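Long-range contact in AT-less polyketide synthase (PDB 4QYR), which probably catalyses decarboxylative Claisen condensation as the KS3 ketosynthase domain of the AT-less isomigrastatin polyketide synthase MgsE: residues Glu115-Tyr120 and Leu160-Pro165. Residues are numbered along the deposited sequence; the frame is centred on the assembly and turned at random.
Sequences ENTGVY and LDVHGP
Glu115 offers its carbonyl oxygen to His163, whose backbone N donates to Glu115 O at 2.6 Å, nearly in line with the C=O. The imidazole of His163 reaches the same oxygen, since CG sits beside the backbone N (chi1 -56°) and ND1 turns back to add a weak second bond. CB of Glu115 meets the edge of that ring in its plane, 3.8 Å from ND1 of His163.

Val162 points at Thr117, with Val162 CB 3.8 Å from Thr117 CB, and the threonine hydroxyl bonds to Pro114 O. Thr117 O receives a weak bond from Gly164 N at 3.1 Å. A water molecule also donates to it and to Gly164 O, tying the two carbonyls together. Gly118 then passes Gly164 with CA atoms 4.0 Å apart, a closeness that the bare CA of Gly164 permits, since it faces the strand.

At Val119 the backbone N donates to Pro165 O over 2.8 Å, an almost straight bond (170°), and a second backbone bond to Glu167 carries on the pairing. Tyr120 lies alongside Pro165: Tyr120 OH comes within 3.9 Å of Pro165 CG, and Pro165 O stands over one ring face toward the rim. The phenol's polar end is held by His186 of helix 175-189.

The contact thus leads the loop after helix 149-160 into parallel pairing of strand 166-169, outermost in the sheet within this chain, with strand 117-122 of the thiolase-fold ketosynthase. Asp161 OD1 bonds to Arg272 N of the second subunit and His163 makes backbone hydrogen bonds to that subunit, placing the loop in the dimer interface. The polar chemistry between the segments is chiefly backbone, implying that alignment rests on main-chain bonds and on the close approach of Gly164 to the strand, with side chains filling in around them.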
ATOM      1  N   GLU A 115     -12.245  16.512  -6.956  1.00 46.56           N
ATOM      2  CA  GLU A 115     -11.747  16.513  -5.594  1.00 55.37           C
ATOM      3  C   GLU A 115     -11.500  15.085  -5.081  1.00 51.93           C
ATOM      4  O   GLU A 115     -10.713  14.877  -4.157  1.00 52.09           O
ATOM      5  CB  GLU A 115     -12.699  17.266  -4.671  1.00 69.16           C
ATOM      6  CG  GLU A 115     -14.073  16.663  -4.568  1.00 85.17           C
ATOM      7  CD  GLU A 115     -14.953  17.458  -3.623  1.00100.26           C
ATOM      8  OE1 GLU A 115     -14.581  17.569  -2.432  1.00106.97           O
ATOM      9  OE2 GLU A 115     -16.001  17.984  -4.071  1.00103.34           O
ATOM     10  N   ASN A 116     -12.147  14.089  -5.662  1.00 46.91           N
ATOM     11  CA  ASN A 116     -11.805  12.751  -5.233  1.00 47.61           C
ATOM     12  C   ASN A 116     -10.825  12.123  -6.224  1.00 43.89           C
ATOM     13  O   ASN A 116     -11.117  11.169  -6.933  1.00 49.19           O
ATOM     14  CB  ASN A 116     -13.056  11.879  -5.028  1.00 52.33           C
ATOM     15  CG  ASN A 116     -13.788  11.580  -6.302  1.00 51.89           C
ATOM     16  OD1 ASN A 116     -13.635  12.273  -7.307  1.00 54.46           O
ATOM     17  ND2 ASN A 116     -14.577  10.514  -6.280  1.00 51.72           N
ATOM     18  N   THR A 117      -9.638  12.689  -6.273  1.00 37.25           N
ATOM     19  CA  THR A 117      -8.577  12.119  -7.067  1.00 31.70           C
ATOM     20  C   THR A 117      -7.680  11.309  -6.161  1.00 34.43           C
ATOM     21  O   THR A 117      -7.213  11.801  -5.121  1.00 37.65           O
ATOM     22  CB  THR A 117      -7.772  13.201  -7.763  1.00 26.74           C
ATOM     23  OG1 THR A 117      -8.583  13.775  -8.786  1.00 32.72           O
ATOM     24  CG2 THR A 117      -6.512  12.628  -8.388  1.00 25.49           C
ATOM     25  N   GLY A 118      -7.442  10.063  -6.551  1.00 32.11           N
ATOM     26  CA  GLY A 118      -6.588   9.181  -5.783  1.00 27.64           C
ATOM     27  C   GLY A 118      -5.142   9.284  -6.210  1.00 25.58           C
ATOM     28  O   GLY A 118      -4.833   9.682  -7.327  1.00 28.45           O
ATOM     29  N   VAL A 119      -4.251   8.914  -5.310  1.00 23.20           N
ATOM     30  CA  VAL A 119      -2.828   9.005  -5.558  1.00 30.62           C
ATOM     31  C   VAL A 119      -2.155   7.749  -5.047  1.00 31.80           C
ATOM     32  O   VAL A 119      -2.190   7.472  -3.853  1.00 22.39           O
ATOM     33  CB  VAL A 119      -2.215  10.216  -4.864  1.00 30.22           C
ATOM     34  CG1 VAL A 119      -0.699  10.163  -4.986  1.00 25.57           C
ATOM     35  CG2 VAL A 119      -2.806  11.522  -5.427  1.00 23.35           C
ATOM     36  N   TYR A 120      -1.553   6.991  -5.960  1.00 31.01           N
ATOM     37  CA  TYR A 120      -0.946   5.693  -5.644  1.00 27.01           C
ATOM     38  C   TYR A 120       0.457   5.668  -6.198  1.00 24.37           C
ATOM     39  O   TYR A 120       0.644   5.631  -7.405  1.00 27.23           O
ATOM     40  CB  TYR A 120      -1.762   4.554  -6.232  1.00 21.73           C
ATOM     41  CG  TYR A 120      -3.239   4.693  -5.989  1.00 27.89           C
ATOM     42  CD1 TYR A 120      -3.872   3.979  -4.985  1.00 34.74           C
ATOM     43  CD2 TYR A 120      -4.007   5.541  -6.774  1.00 28.63           C
ATOM     44  CE1 TYR A 120      -5.239   4.100  -4.778  1.00 42.91           C
ATOM     45  CE2 TYR A 120      -5.360   5.672  -6.581  1.00 34.50           C
ATOM     46  CZ  TYR A 120      -5.980   4.957  -5.587  1.00 44.43           C
ATOM     47  OH  TYR A 120      -7.341   5.126  -5.411  1.00 49.53           O
ATOM     48  N   LEU A 160      -1.976  19.005  -4.230  1.00 23.42           N
ATOM     49  CA  LEU A 160      -3.031  19.082  -5.223  1.00 25.25           C
ATOM     50  C   LEU A 160      -4.407  19.345  -4.635  1.00 31.20           C
ATOM     51  O   LEU A 160      -5.355  19.594  -5.373  1.00 37.20           O
ATOM     52  CB  LEU A 160      -3.069  17.786  -6.013  1.00 28.00           C
ATOM     53  CG  LEU A 160      -1.735  17.483  -6.704  1.00 32.25           C
ATOM     54  CD1 LEU A 160      -1.855  16.301  -7.645  1.00 28.62           C
ATOM     55  CD2 LEU A 160      -1.241  18.726  -7.434  1.00 35.48           C
ATOM     56  N   ASP A 161      -4.511  19.302  -3.313  1.00 33.05           N
ATOM     57  CA  ASP A 161      -5.794  19.399  -2.618  1.00 38.61           C
ATOM     58  C   ASP A 161      -6.826  18.410  -3.162  1.00 32.75           C
ATOM     59  O   ASP A 161      -7.926  18.787  -3.539  1.00 34.50           O
ATOM     60  CB  ASP A 161      -6.346  20.828  -2.684  1.00 47.57           C
ATOM     61  CG  ASP A 161      -7.637  21.011  -1.868  1.00 61.14           C
ATOM     62  OD1 ASP A 161      -7.756  20.429  -0.761  1.00 62.52           O
ATOM     63  OD2 ASP A 161      -8.542  21.733  -2.353  1.00 67.29           O
ATOM     64  N   VAL A 162      -6.475  17.138  -3.197  1.00 28.89           N
ATOM     65  CA  VAL A 162      -7.455  16.125  -3.560  1.00 30.22           C
ATOM     66  C   VAL A 162      -7.713  15.171  -2.375  1.00 28.16           C
ATOM     67  O   VAL A 162      -6.940  15.151  -1.430  1.00 27.17           O
ATOM     68  CB  VAL A 162      -6.992  15.355  -4.765  1.00 24.31           C
ATOM     69  CG1 VAL A 162      -6.712  16.317  -5.861  1.00 22.89           C
ATOM     70  CG2 VAL A 162      -5.747  14.591  -4.408  1.00 23.31           C
ATOM     71  N   HIS A 163      -8.792  14.392  -2.439  1.00 24.77           N
ATOM     72  CA  HIS A 163      -9.294  13.664  -1.284  1.00 26.33           C
ATOM     73  C   HIS A 163      -9.544  12.193  -1.531  1.00 26.53           C
ATOM     74  O   HIS A 163     -10.208  11.534  -0.734  1.00 26.70           O
ATOM     75  CB  HIS A 163     -10.593  14.300  -0.813  1.00 30.91           C
ATOM     76  CG  HIS A 163     -10.456  15.749  -0.496  1.00 35.54           C
ATOM     77  ND1 HIS A 163     -10.858  16.739  -1.368  1.00 41.63           N
ATOM     78  CD2 HIS A 163      -9.932  16.381   0.581  1.00 35.47           C
ATOM     79  CE1 HIS A 163     -10.594  17.919  -0.835  1.00 44.93           C
ATOM     80  NE2 HIS A 163     -10.024  17.728   0.343  1.00 42.73           N
ATOM     81  N   GLY A 164      -9.040  11.682  -2.648  1.00 24.46           N
ATOM     82  CA  GLY A 164      -9.142  10.266  -2.917  1.00 23.91           C
ATOM     83  C   GLY A 164      -8.154   9.589  -1.993  1.00 26.27           C
ATOM     84  O   GLY A 164      -7.428  10.256  -1.275  1.00 27.56           O
ATOM     85  N   PRO A 165      -8.122   8.260  -1.992  1.00 26.16           N
ATOM     86  CA  PRO A 165      -7.092   7.537  -1.241  1.00 24.79           C
ATOM     87  C   PRO A 165      -5.681   7.950  -1.665  1.00 25.96           C
ATOM     88  O   PRO A 165      -5.424   8.050  -2.871  1.00 26.80           O
ATOM     89  CB  PRO A 165      -7.355   6.083  -1.618  1.00 26.53           C
ATOM     90  CG  PRO A 165      -8.800   6.054  -1.927  1.00 29.89           C
ATOM     91  CD  PRO A 165      -9.122   7.360  -2.577  1.00 26.93           C
TER
HETATM   92  O   HOH W   1      -5.707  11.788  -2.738  1.00 41.55           O